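PDB 5C3U: L-serine ammonia-lyase from Rhizomucor miehei CAU432, which belongs to the pyridoxal-phosphate-dependent enzymes and holds pyridoxal-5'-phosphate near the centre of its single chain. Local coordinates for residues L25-P28 against N29-K32; Y87-Q91 against L92-A96; K102-N105 against E106-Q110; G182-L185 against N186-M190. All blocks are in the same frame, centred on the assembly; numbering follows the deposited sequence. Where two conformers were deposited one is given.

Interaction 1 (L25-P28 against N29-K32); sequences LHAP and NLTK
The N-terminal cap of helix 28-34 forms where the edge strand 24-26 runs into the helix, with A27 at the N-cap position and P28 and T31 meeting in the first turn. The capping residue gives the opening backbone bond, T31 N to A27 O at 2.9 Å, with an N-H...O angle of 157°. The next carbonyl is gripped twice. P28 O accepts from K32 N at 3.0 Å and from the hydroxyl T31 OG1 at 2.6 Å, and both donors approach from the same face of its carbonyl plane. A T31 chi1 of 58° sets OG1 between the backbone N and the carbonyl carbon, which turns it back toward the P28 carbonyl of the same turn; T31 has a second deposited conformer, so this bond describes one of two states. On the inner side, the strand-to-helix packing is apolar: A27 CB lies 4.0 Å from L30 CB, A27 also rests on V38 and L40 of strand 37-42, and L30 reaches C289 and Y290 of helix 280-290. The H26 side chain, whose ring meets F39, crosses that of T31 at about a right angle; its approach to T31 CG2, 3.1 Å from H26 NE2, is doubtful because of the split threonine.

Interaction 2 (Y87-Q91 against L92-A96); sequences YCARQ and LGVEA
Backbone hydrogen bonds between C88-R90 and L92-V94 close the last turn of helix 79-92. The last regular bond runs from L92 N to C88 O at 2.8 Å. Beyond it V94 N reaches back five residues to A89 O at 2.9 Å, almost straight at 174°, and inside that loop G93 N makes a weak bond to R90 O of 3.4 Å. G93, with phi 69°, is where the chain leaves the helical path.

Apolar contacts follow the same path. A89 CB packs on A96 CB at 3.6 Å and lies 4.5 Å from V94 CG1, while L92 CD1 lies 4.3 Å from C88 CB. Helix 52-67 covers the C88 and V94 side chains.

Polar and flat groups gather on the outer side. Q91, bent at chi2 (-54°), lays CG over one face of the Y87 ring, offset toward the rim, and holds NE2 3.3 Å above the plane of the R90 guanidinium. That guanidinium belongs to a salt bridge from NE to D115.

The six-to-one bond around a positive-phi glycine, with an apolar A89-V94 contact, is characteristic of a Schellman motif, here ending the helix of the beta-alpha-beta unit 72-75, 79-92, 95-100.

Interaction 3 (K102-N105 against E106-Q110); sequences KATN and ERICQ
T104 and N105 press against I108 and C109 on the packed side of this helix start, while E106 and R107 carry their side chains outward on the other. In the packed part, the methyl T104 CG2 touches two residues of the first turn, 3.8 Å from I108 CG2 and equally far from C109 SG. With chi1 at -68°, CG2 stands anti to the backbone N and faces the helix, while OG1 is left to bond P101 O in the preceding loop. I108 crosses both T104 and N105 at about a right angle: its CG1 is 3.5 Å from N105 OD1, and its CD1 lies against N105 CB.

The polar half of the arrangement is an N-cap on helix 106-114. N105, with CG anti to its own N (chi1 179°), swings the amide alongside the first turn, where OD1 accepts from I108 N in a weak bond of 3.3 Å. The same N-H has a second weak bond, 3.2 Å to N105 O, and is therefore shared between two acceptors. N105 O also takes C109 N at 3.3 Å, this time in the carbonyl plane and with an N-H...O angle of 161°. T104 and C109 occupy the N' and N4 positions linked in a hydrophobic staple, here formed mainly by a methyl and a sulphur.

The looser side has little beyond the backbone. R107 CB comes within 3.7 Å of N105 OD1, but the arginine chain then extends away from CG to NE. E106, an exposed residue, touches the preceding segment through CB alone, and its chain bends at chi2.

Interaction 4 (G182-L185 against N186-M190); sequences GGLL and NGVIM. With PLP (pyridoxal-5'-phosphate), chain B.
The phosphate-binding glycine loop of the cofactor pocket, as in fold-type II pyridoxal-phosphate enzymes, runs into helix 183-194 here, and G182 at the N-cap joins the two through its bond to N186. On the ligand side, G182 N donates to O2P of pyridoxal-5'-phosphate at 2.8 Å and L184 N to O1P at 2.9 Å. G180 N, G181 N, S147 and N80 also bond the ligand. The helix start thus faces the phosphate, and its dipole would be expected to steady the negative charge. G183 lets O1P come close, because a beta carbon there would be crowded by that oxygen.

Regular four-residue bonds carry the helix onward: G182 O accepts N186 N at 2.9 Å, and L185 O accepts I189 N at 3.0 Å and 173°. N186 folds its amide back over the G182 carbonyl, chi1 -62° placing CG beside its own backbone N, but the amide atoms bond other partners, OD1 to S244 and ND2 to S241. Two apolar pairs, each four residues apart, follow the helix: L185 CD1 meets I189 CD1 at 3.8 Å, and L184 CD1 lies 4.1 Å from V188 CG2.

Around this buried turn, L185 and V188 rest on V202 of strand 202-207, L184 and V188 on helix 150-166, and N186 and I189 on helix 242-250.

All four contacts are local turns at helix ends, and none touches another. Interactions 1, 3 and 4 begin helices, whereas interaction 2 finishes one. Only interaction 4 is fully buried; its helix start faces a phosphate, while that of interaction 3 is met by an asparagine side chain and that of interaction 1 has a doubly gripped proline carbonyl. Interactions 1 to 3 are partly exposed and lie about 19 to 22 Å from the chain centre, against 10 Å for interaction 4. Interactions 2 and 3 serve consecutive elements, strand 95-100 and helix 106-114, around the four-stranded parallel sheet; interactions 1 and 4 belong to the six-stranded mixed sheet and its helices.

Interaction 1 (L25-P28 against N29-K32)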
ATOM      1  N   LEU A  25      -7.822  -2.300 -14.950  1.00 30.98           N
ATOM      2  CA  LEU A  25      -7.336  -2.778 -16.247  1.00 32.27           C
ATOM      3  C   LEU A  25      -7.325  -4.292 -16.377  1.00 33.10           C
ATOM      4  O   LEU A  25      -6.940  -5.013 -15.460  1.00 31.74           O
ATOM      5  CB  LEU A  25      -5.949  -2.204 -16.555  1.00 33.31           C
ATOM      6  CG  LEU A  25      -5.771  -0.679 -16.634  1.00 37.85           C
ATOM      7  CD1 LEU A  25      -4.300  -0.345 -16.829  1.00 39.12           C
ATOM      8  CD2 LEU A  25      -6.615  -0.022 -17.726  1.00 40.27           C
ATOM      9  N   HIS A  26      -7.775  -4.776 -17.529  1.00 32.63           N
ATOM     10  CA  HIS A  26      -7.669  -6.188 -17.836  1.00 34.97           C
ATOM     11  C   HIS A  26      -6.254  -6.482 -18.261  1.00 33.00           C
ATOM     12  O   HIS A  26      -5.627  -5.689 -18.980  1.00 34.91           O
ATOM     13  CB  HIS A  26      -8.660  -6.544 -18.941  1.00 37.16           C
ATOM     14  CG  HIS A  26      -8.762  -8.016 -19.215  1.00 38.88           C
ATOM     15  ND1 HIS A  26      -8.457  -8.551 -20.420  1.00 40.49           N
ATOM     16  CD2 HIS A  26      -9.148  -9.079 -18.393  1.00 39.33           C
ATOM     17  CE1 HIS A  26      -8.640  -9.891 -20.373  1.00 39.91           C
ATOM     18  NE2 HIS A  26      -9.063 -10.212 -19.133  1.00 41.56           N
ATOM     19  N   ALA A  27      -5.720  -7.603 -17.792  1.00 29.25           N
ATOM     20  CA  ALA A  27      -4.370  -8.033 -18.144  1.00 29.67           C
ATOM     21  C   ALA A  27      -4.432  -9.239 -19.102  1.00 30.49           C
ATOM     22  O   ALA A  27      -4.453 -10.385 -18.650  1.00 32.34           O
ATOM     23  CB  ALA A  27      -3.598  -8.387 -16.871  1.00 29.18           C
ATOM     24  N   PRO A  28      -4.481  -8.999 -20.428  1.00 31.55           N
ATOM     25  CA  PRO A  28      -4.805 -10.146 -21.300  1.00 31.94           C
ATOM     26  C   PRO A  28      -3.735 -11.236 -21.428  1.00 32.75           C
ATOM     27  O   PRO A  28      -4.082 -12.411 -21.575  1.00 35.79           O
ATOM     28  CB  PRO A  28      -5.089  -9.501 -22.664  1.00 32.61           C
ATOM     29  CG  PRO A  28      -4.429  -8.162 -22.615  1.00 33.80           C
ATOM     30  CD  PRO A  28      -4.387  -7.731 -21.174  1.00 31.91           C
ATOM     31  N   ASN A  29      -2.459 -10.874 -21.367  1.00 35.72           N
ATOM     32  CA  ASN A  29      -1.392 -11.880 -21.490  1.00 36.63           C
ATOM     33  C   ASN A  29      -1.381 -12.762 -20.253  1.00 37.99           C
ATOM     34  O   ASN A  29      -1.205 -13.981 -20.344  1.00 37.57           O
ATOM     35  CB  ASN A  29      -0.024 -11.224 -21.723  1.00 39.22           C
ATOM     36  CG  ASN A  29       0.049 -10.462 -23.040  1.00 43.64           C
ATOM     37  OD1 ASN A  29      -0.458 -10.909 -24.070  1.00 46.85           O
ATOM     38  ND2 ASN A  29       0.694  -9.303 -23.012  1.00 45.98           N
ATOM     39  N   LEU A  30      -1.622 -12.140 -19.103  1.00 35.14           N
ATOM     40  CA  LEU A  30      -1.726 -12.859 -17.839  1.00 36.74           C
ATOM     41  C   LEU A  30      -2.960 -13.742 -17.774  1.00 35.55           C
ATOM     42  O   LEU A  30      -2.897 -14.866 -17.249  1.00 35.05           O
ATOM     43  CB  LEU A  30      -1.742 -11.884 -16.659  1.00 38.61           C
ATOM     44  CG  LEU A  30      -0.386 -11.467 -16.094  1.00 40.29           C
ATOM     45  CD1 LEU A  30      -0.608 -10.487 -14.953  1.00 37.73           C
ATOM     46  CD2 LEU A  30       0.406 -12.691 -15.631  1.00 39.03           C
ATOM     47  N   THR A  31      -4.081 -13.213 -18.267  1.00 33.56           N
ATOM     48  CA  THR A  31      -5.326 -13.975 -18.298  0.50 35.53           C
ATOM     49  C   THR A  31      -5.159 -15.245 -19.123  1.00 34.24           C
ATOM     50  O   THR A  31      -5.604 -16.321 -18.700  1.00 32.18           O
ATOM     51  CB  THR A  31      -6.524 -13.162 -18.824  0.50 35.92           C
ATOM     52  OG1 THR A  31      -6.236 -12.673 -20.135  0.50 38.16           O
ATOM     53  CG2 THR A  31      -6.811 -11.989 -17.912  0.50 34.74           C
ATOM     54  N   LYS A  32      -4.485 -15.128 -20.265  1.00 35.34           N
ATOM     55  CA  LYS A  32      -4.204 -16.287 -21.117  1.00 41.28           C
ATOM     56  C   LYS A  32      -3.290 -17.291 -20.420  1.00 43.52           C
ATOM     57  O   LYS A  32      -3.584 -18.490 -20.391  1.00 45.69           O
ATOM     58  CB  LYS A  32      -3.606 -15.854 -22.463  1.00 43.40           C
ATOM     59  CG  LYS A  32      -3.664 -16.938 -23.531  1.00 46.81           C
ATOM     60  CD  LYS A  32      -3.243 -16.403 -24.892  1.00 49.84           C
ATOM     61  CE  LYS A  32      -3.699 -17.335 -26.009  1.00 54.07           C
ATOM     62  NZ  LYS A  32      -3.047 -17.016 -27.313  1.00 56.38           N
TER

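Interaction 2 (Y87-Q91 against L92-A96)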
ATOM      1  N   TYR A  87       1.036  16.327  -0.369  1.00 22.02           N
ATOM      2  CA  TYR A  87      -0.014  16.662  -1.322  1.00 23.43           C
ATOM      3  C   TYR A  87      -1.281  17.179  -0.645  1.00 22.89           C
ATOM      4  O   TYR A  87      -1.816  18.210  -1.040  1.00 23.27           O
ATOM      5  CB  TYR A  87      -0.327  15.476  -2.223  1.00 24.54           C
ATOM      6  CG  TYR A  87      -1.472  15.743  -3.148  1.00 25.54           C
ATOM      7  CD1 TYR A  87      -2.771  15.422  -2.779  1.00 26.67           C
ATOM      8  CD2 TYR A  87      -1.269  16.382  -4.372  1.00 28.55           C
ATOM      9  CE1 TYR A  87      -3.839  15.671  -3.621  1.00 28.34           C
ATOM     10  CE2 TYR A  87      -2.342  16.654  -5.218  1.00 28.91           C
ATOM     11  CZ  TYR A  87      -3.614  16.296  -4.842  1.00 31.02           C
ATOM     12  OH  TYR A  87      -4.693  16.550  -5.660  1.00 34.17           O
ATOM     13  N   CYS A  88      -1.771  16.464   0.368  1.00 22.16           N
ATOM     14  CA  CYS A  88      -3.010  16.873   1.069  1.00 25.52           C
ATOM     15  C   CYS A  88      -2.848  18.226   1.771  1.00 25.43           C
ATOM     16  O   CYS A  88      -3.769  19.033   1.792  1.00 25.65           O
ATOM     17  CB  CYS A  88      -3.435  15.802   2.103  1.00 26.28           C
ATOM     18  SG  CYS A  88      -3.973  14.256   1.322  1.00 30.84           S
ATOM     19  N   ALA A  89      -1.665  18.485   2.332  1.00 24.72           N
ATOM     20  CA  ALA A  89      -1.474  19.698   3.093  1.00 26.43           C
ATOM     21  C   ALA A  89      -1.566  20.856   2.103  1.00 27.13           C
ATOM     22  O   ALA A  89      -2.232  21.860   2.379  1.00 27.15           O
ATOM     23  CB  ALA A  89      -0.127  19.683   3.780  1.00 26.04           C
ATOM     24  N   ARG A  90      -0.937  20.702   0.940  1.00 26.72           N
ATOM     25  CA  ARG A  90      -1.037  21.761  -0.079  1.00 29.21           C
ATOM     26  C   ARG A  90      -2.504  21.980  -0.538  1.00 29.11           C
ATOM     27  O   ARG A  90      -2.950  23.132  -0.671  1.00 30.37           O
ATOM     28  CB  ARG A  90      -0.081  21.512  -1.260  1.00 32.88           C
ATOM     29  CG  ARG A  90      -0.323  22.453  -2.441  1.00 37.60           C
ATOM     30  CD  ARG A  90       0.685  22.316  -3.578  1.00 42.71           C
ATOM     31  NE  ARG A  90       0.672  21.009  -4.254  1.00 46.87           N
ATOM     32  CZ  ARG A  90      -0.032  20.704  -5.347  1.00 50.17           C
ATOM     33  NH1 ARG A  90       0.052  19.476  -5.873  1.00 45.10           N
ATOM     34  NH2 ARG A  90      -0.829  21.608  -5.911  1.00 50.85           N
ATOM     35  N   GLN A  91      -3.256  20.899  -0.747  1.00 26.75           N
ATOM     36  CA  GLN A  91      -4.656  20.993  -1.215  1.00 27.94           C
ATOM     37  C   GLN A  91      -5.555  21.612  -0.155  1.00 29.49           C
ATOM     38  O   GLN A  91      -6.466  22.375  -0.476  1.00 30.01           O
ATOM     39  CB  GLN A  91      -5.225  19.628  -1.583  1.00 29.35           C
ATOM     40  CG  GLN A  91      -4.649  19.015  -2.849  1.00 33.10           C
ATOM     41  CD  GLN A  91      -4.755  19.945  -4.038  1.00 37.28           C
ATOM     42  OE1 GLN A  91      -5.850  20.277  -4.474  1.00 40.71           O
ATOM     43  NE2 GLN A  91      -3.613  20.364  -4.565  1.00 41.64           N
ATOM     44  N   LEU A  92      -5.273  21.283   1.108  1.00 27.53           N
ATOM     45  CA  LEU A  92      -6.072  21.758   2.244  1.00 28.90           C
ATOM     46  C   LEU A  92      -5.640  23.122   2.800  1.00 29.53           C
ATOM     47  O   LEU A  92      -6.332  23.689   3.652  1.00 30.22           O
ATOM     48  CB  LEU A  92      -6.098  20.700   3.363  1.00 27.82           C
ATOM     49  CG  LEU A  92      -6.713  19.361   2.932  1.00 27.91           C
ATOM     50  CD1 LEU A  92      -6.390  18.267   3.947  1.00 27.96           C
ATOM     51  CD2 LEU A  92      -8.221  19.472   2.699  1.00 31.04           C
ATOM     52  N   GLY A  93      -4.514  23.649   2.317  1.00 30.53           N
ATOM     53  CA  GLY A  93      -3.960  24.913   2.821  1.00 32.65           C
ATOM     54  C   GLY A  93      -3.406  24.854   4.243  1.00 33.45           C
ATOM     55  O   GLY A  93      -3.621  25.776   5.041  1.00 34.06           O
ATOM     56  N   VAL A  94      -2.690  23.775   4.563  1.00 29.99           N
ATOM     57  CA  VAL A  94      -2.217  23.511   5.915  1.00 29.57           C
ATOM     58  C   VAL A  94      -0.705  23.321   5.879  1.00 29.47           C
ATOM     59  O   VAL A  94      -0.165  22.859   4.870  1.00 29.97           O
ATOM     60  CB  VAL A  94      -2.956  22.276   6.499  1.00 32.63           C
ATOM     61  CG1 VAL A  94      -2.069  21.450   7.394  1.00 35.11           C
ATOM     62  CG2 VAL A  94      -4.226  22.716   7.213  1.00 33.50           C
ATOM     63  N   GLU A  95      -0.026  23.709   6.953  1.00 29.76           N
ATOM     64  CA  GLU A  95       1.410  23.431   7.120  1.00 31.03           C
ATOM     65  C   GLU A  95       1.736  21.938   7.249  1.00 29.96           C
ATOM     66  O   GLU A  95       1.033  21.193   7.935  1.00 29.11           O
ATOM     67  CB  GLU A  95       1.910  24.153   8.373  1.00 36.44           C
ATOM     68  CG  GLU A  95       3.359  24.593   8.352  1.00 45.60           C
ATOM     69  CD  GLU A  95       3.534  25.963   8.992  1.00 49.94           C
ATOM     70  OE1 GLU A  95       3.044  26.169  10.126  1.00 54.40           O
ATOM     71  OE2 GLU A  95       4.143  26.845   8.349  1.00 54.07           O
ATOM     72  N   ALA A  96       2.816  21.500   6.613  1.00 26.62           N
ATOM     73  CA  ALA A  96       3.263  20.107   6.797  1.00 25.60           C
ATOM     74  C   ALA A  96       4.750  20.094   7.139  1.00 25.12           C
ATOM     75  O   ALA A  96       5.553  20.856   6.558  1.00 26.89           O
ATOM     76  CB  ALA A  96       2.987  19.265   5.559  1.00 25.40           C
TER

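Interaction 3 (K102-N105 against E106-Q110)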
ATOM      1  N   LYS A 102      18.084  10.200   5.671  1.00 34.10           N
ATOM      2  CA  LYS A 102      19.202  10.967   5.117  1.00 38.37           C
ATOM      3  C   LYS A 102      19.451  10.736   3.629  1.00 39.51           C
ATOM      4  O   LYS A 102      19.785  11.680   2.921  1.00 43.07           O
ATOM      5  CB  LYS A 102      20.485  10.694   5.917  1.00 39.22           C
ATOM      6  N   ALA A 103      19.272   9.501   3.157  1.00 41.74           N
ATOM      7  CA  ALA A 103      19.617   9.142   1.772  1.00 42.25           C
ATOM      8  C   ALA A 103      18.436   9.000   0.785  1.00 43.01           C
ATOM      9  O   ALA A 103      18.535   8.279  -0.213  1.00 47.07           O
ATOM     10  CB  ALA A 103      20.463   7.874   1.777  1.00 43.40           C
ATOM     11  N   THR A 104      17.338   9.701   1.050  1.00 39.41           N
ATOM     12  CA  THR A 104      16.092   9.576   0.279  1.00 38.12           C
ATOM     13  C   THR A 104      16.191   9.987  -1.208  1.00 39.66           C
ATOM     14  O   THR A 104      16.835  10.980  -1.552  1.00 40.06           O
ATOM     15  CB  THR A 104      14.953  10.357   1.002  1.00 35.19           C
ATOM     16  OG1 THR A 104      14.646   9.687   2.234  1.00 32.78           O
ATOM     17  CG2 THR A 104      13.667  10.450   0.169  1.00 34.90           C
ATOM     18  N   ASN A 105      15.535   9.189  -2.055  1.00 41.79           N
ATOM     19  CA  ASN A 105      15.329   9.447  -3.481  1.00 45.40           C
ATOM     20  C   ASN A 105      15.063  10.932  -3.726  1.00 45.46           C
ATOM     21  O   ASN A 105      14.207  11.542  -3.077  1.00 43.55           O
ATOM     22  CB  ASN A 105      14.158   8.576  -3.970  1.00 47.20           C
ATOM     23  CG  ASN A 105      13.837   8.773  -5.439  1.00 50.16           C
ATOM     24  OD1 ASN A 105      12.952   9.554  -5.785  1.00 50.88           O
ATOM     25  ND2 ASN A 105      14.549   8.058  -6.311  1.00 51.00           N
ATOM     26  N   GLU A 106      15.809  11.519  -4.653  1.00 46.22           N
ATOM     27  CA  GLU A 106      15.811  12.971  -4.786  1.00 44.88           C
ATOM     28  C   GLU A 106      14.507  13.551  -5.321  1.00 40.77           C
ATOM     29  O   GLU A 106      14.135  14.672  -4.967  1.00 38.53           O
ATOM     30  CB  GLU A 106      16.987  13.445  -5.618  1.00 51.17           C
ATOM     31  CG  GLU A 106      17.501  14.789  -5.155  1.00 54.21           C
ATOM     32  CD  GLU A 106      19.004  14.880  -5.249  1.00 61.48           C
ATOM     33  OE1 GLU A 106      19.494  15.710  -6.052  1.00 64.08           O
ATOM     34  OE2 GLU A 106      19.687  14.111  -4.528  1.00 62.14           O
ATOM     35  N   ARG A 107      13.811  12.789  -6.154  1.00 37.88           N
ATOM     36  CA  ARG A 107      12.506  13.235  -6.654  1.00 39.31           C
ATOM     37  C   ARG A 107      11.424  13.237  -5.584  1.00 35.92           C
ATOM     38  O   ARG A 107      10.500  14.047  -5.627  1.00 34.15           O
ATOM     39  CB  ARG A 107      12.080  12.445  -7.885  1.00 38.94           C
ATOM     40  CG  ARG A 107      12.640  13.081  -9.142  1.00 42.55           C
ATOM     41  CD  ARG A 107      12.475  12.219 -10.379  1.00 42.88           C
ATOM     42  NE  ARG A 107      13.153  12.865 -11.509  1.00 42.81           N
ATOM     43  CZ  ARG A 107      14.437  12.684 -11.824  1.00 43.28           C
ATOM     44  NH1 ARG A 107      15.200  11.856 -11.115  1.00 40.22           N
ATOM     45  NH2 ARG A 107      14.962  13.327 -12.861  1.00 39.89           N
ATOM     46  N   ILE A 108      11.545  12.328  -4.622  1.00 34.32           N
ATOM     47  CA  ILE A 108      10.679  12.350  -3.461  1.00 33.59           C
ATOM     48  C   ILE A 108      10.876  13.681  -2.727  1.00 31.78           C
ATOM     49  O   ILE A 108       9.893  14.369  -2.414  1.00 33.87           O
ATOM     50  CB  ILE A 108      10.935  11.123  -2.555  1.00 31.91           C
ATOM     51  CG1 ILE A 108      10.553   9.842  -3.310  1.00 32.38           C
ATOM     52  CG2 ILE A 108      10.178  11.247  -1.233  1.00 32.21           C
ATOM     53  CD1 ILE A 108      10.543   8.579  -2.468  1.00 32.52           C
ATOM     54  N   CYS A 109      12.142  14.048  -2.504  1.00 31.40           N
ATOM     55  CA  CYS A 109      12.517  15.286  -1.825  1.00 31.58           C
ATOM     56  C   CYS A 109      12.027  16.509  -2.583  1.00 33.13           C
ATOM     57  O   CYS A 109      11.468  17.436  -1.986  1.00 28.43           O
ATOM     58  CB  CYS A 109      14.028  15.356  -1.603  1.00 33.35           C
ATOM     59  SG  CYS A 109      14.633  14.108  -0.428  1.00 38.64           S
ATOM     60  N   GLN A 110      12.196  16.488  -3.904  1.00 31.65           N
ATOM     61  CA  GLN A 110      11.786  17.628  -4.727  1.00 35.12           C
ATOM     62  C   GLN A 110      10.269  17.811  -4.706  1.00 32.45           C
ATOM     63  O   GLN A 110       9.781  18.940  -4.664  1.00 34.86           O
ATOM     64  CB  GLN A 110      12.260  17.474  -6.172  1.00 38.78           C
ATOM     65  CG  GLN A 110      11.895  18.661  -7.058  1.00 43.66           C
ATOM     66  CD  GLN A 110      12.496  19.971  -6.563  1.00 49.35           C
ATOM     67  OE1 GLN A 110      13.696  20.214  -6.708  1.00 55.12           O
ATOM     68  NE2 GLN A 110      11.661  20.822  -5.978  1.00 51.49           N
TER

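Interaction 4 (G182-L185 against N186-M190)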
ATOM      1  N   GLY A 182      -0.935  -3.069   7.654  1.00 24.72           N
ATOM      2  CA  GLY A 182      -2.291  -3.589   7.585  1.00 23.88           C
ATOM      3  C   GLY A 182      -3.430  -2.601   7.376  1.00 24.86           C
ATOM      4  O   GLY A 182      -4.587  -3.002   7.411  1.00 23.77           O
ATOM      5  N   GLY A 183      -3.110  -1.321   7.130  1.00 23.10           N
ATOM      6  CA  GLY A 183      -4.143  -0.305   6.876  1.00 21.91           C
ATOM      7  C   GLY A 183      -4.993  -0.600   5.655  1.00 21.79           C
ATOM      8  O   GLY A 183      -6.220  -0.523   5.697  1.00 21.04           O
ATOM      9  N   LEU A 184      -4.329  -0.909   4.546  1.00 21.66           N
ATOM     10  CA  LEU A 184      -5.026  -1.196   3.285  1.00 21.42           C
ATOM     11  C   LEU A 184      -5.830  -2.475   3.435  1.00 20.52           C
ATOM     12  O   LEU A 184      -7.024  -2.514   3.116  1.00 21.38           O
ATOM     13  CB  LEU A 184      -4.031  -1.305   2.133  1.00 21.91           C
ATOM     14  CG  LEU A 184      -4.598  -1.659   0.765  1.00 22.27           C
ATOM     15  CD1 LEU A 184      -5.653  -0.658   0.296  1.00 24.56           C
ATOM     16  CD2 LEU A 184      -3.434  -1.759  -0.227  1.00 25.07           C
ATOM     17  N   LEU A 185      -5.171  -3.494   3.964  1.00 20.71           N
ATOM     18  CA  LEU A 185      -5.826  -4.741   4.301  1.00 21.07           C
ATOM     19  C   LEU A 185      -7.140  -4.524   5.066  1.00 21.88           C
ATOM     20  O   LEU A 185      -8.182  -5.056   4.674  1.00 21.37           O
ATOM     21  CB  LEU A 185      -4.893  -5.651   5.087  1.00 21.73           C
ATOM     22  CG  LEU A 185      -5.577  -6.959   5.495  1.00 23.70           C
ATOM     23  CD1 LEU A 185      -5.992  -7.751   4.252  1.00 25.33           C
ATOM     24  CD2 LEU A 185      -4.717  -7.793   6.428  1.00 25.48           C
ATOM     25  N   ASN A 186      -7.074  -3.770   6.159  1.00 21.01           N
ATOM     26  CA  ASN A 186      -8.268  -3.470   6.971  1.00 21.48           C
ATOM     27  C   ASN A 186      -9.372  -2.794   6.160  1.00 23.16           C
ATOM     28  O   ASN A 186     -10.542  -3.157   6.275  1.00 23.60           O
ATOM     29  CB  ASN A 186      -7.908  -2.602   8.200  1.00 22.47           C
ATOM     30  CG  ASN A 186      -6.936  -3.288   9.160  1.00 23.96           C
ATOM     31  OD1 ASN A 186      -6.684  -4.495   9.068  1.00 24.35           O
ATOM     32  ND2 ASN A 186      -6.371  -2.508  10.083  1.00 23.98           N
ATOM     33  N   GLY A 187      -9.008  -1.791   5.357  1.00 21.22           N
ATOM     34  CA  GLY A 187      -9.999  -1.148   4.503  1.00 21.83           C
ATOM     35  C   GLY A 187     -10.620  -2.116   3.494  1.00 22.58           C
ATOM     36  O   GLY A 187     -11.825  -2.083   3.243  1.00 24.40           O
ATOM     37  N   VAL A 188      -9.798  -2.987   2.913  1.00 22.67           N
ATOM     38  CA  VAL A 188     -10.313  -3.969   1.959  1.00 22.52           C
ATOM     39  C   VAL A 188     -11.341  -4.900   2.627  1.00 24.87           C
ATOM     40  O   VAL A 188     -12.486  -5.037   2.151  1.00 25.20           O
ATOM     41  CB  VAL A 188      -9.165  -4.737   1.270  1.00 23.30           C
ATOM     42  CG1 VAL A 188      -9.700  -5.869   0.406  1.00 25.22           C
ATOM     43  CG2 VAL A 188      -8.370  -3.768   0.392  1.00 23.19           C
ATOM     44  N   ILE A 189     -10.963  -5.479   3.754  1.00 24.80           N
ATOM     45  CA  ILE A 189     -11.873  -6.385   4.448  1.00 26.82           C
ATOM     46  C   ILE A 189     -13.156  -5.653   4.880  1.00 28.24           C
ATOM     47  O   ILE A 189     -14.274  -6.150   4.669  1.00 29.71           O
ATOM     48  CB  ILE A 189     -11.194  -7.034   5.653  1.00 27.49           C
ATOM     49  CG1 ILE A 189     -10.066  -7.967   5.193  1.00 28.06           C
ATOM     50  CG2 ILE A 189     -12.213  -7.809   6.483  1.00 27.72           C
ATOM     51  CD1 ILE A 189      -9.129  -8.333   6.322  1.00 28.04           C
ATOM     52  N   MET A 190     -13.001  -4.462   5.448  1.00 29.72           N
ATOM     53  CA  MET A 190     -14.166  -3.668   5.860  1.00 30.86           C
ATOM     54  C   MET A 190     -15.064  -3.286   4.687  1.00 30.68           C
ATOM     55  O   MET A 190     -16.289  -3.381   4.788  1.00 29.72           O
ATOM     56  CB  MET A 190     -13.742  -2.438   6.662  1.00 33.43           C
ATOM     57  CG  MET A 190     -13.243  -2.796   8.050  1.00 37.21           C
ATOM     58  SD  MET A 190     -12.389  -1.452   8.906  1.00 44.35           S
ATOM     59  CE  MET A 190     -13.104  -1.688  10.533  1.00 43.81           C
TER
HETATM   60  N1  PLP B 401       2.003  -0.734  -1.222  1.00 26.72           N
HETATM   61  C2  PLP B 401       2.358   0.562  -1.257  1.00 26.55           C
HETATM   62  C2A PLP B 401       3.080   1.161  -2.440  1.00 26.39           C
HETATM   63  C3  PLP B 401       2.046   1.415  -0.108  1.00 26.84           C
HETATM   64  O3  PLP B 401       2.390   2.741  -0.117  1.00 28.00           O
HETATM   65  C4  PLP B 401       1.323   0.787   1.018  1.00 27.32           C
HETATM   66  C4A PLP B 401       0.953   1.603   2.185  1.00 27.96           C
HETATM   67  C5  PLP B 401       0.982  -0.658   0.952  1.00 28.88           C
HETATM   68  C6  PLP B 401       1.351  -1.347  -0.208  1.00 27.81           C
HETATM   69  C5A PLP B 401       0.246  -1.380   2.082  1.00 29.08           C
HETATM   70  O4P PLP B 401       0.444  -0.653   3.289  1.00 29.63           O
HETATM   71  P   PLP B 401      -0.266  -0.889   4.726  1.00 24.57           P
HETATM   72  O1P PLP B 401      -1.548  -0.131   4.741  1.00 26.22           O
HETATM   73  O2P PLP B 401      -0.413  -2.402   4.968  1.00 25.29           O
HETATM   74  O3P PLP B 401       0.796  -0.303   5.588  1.00 26.21           O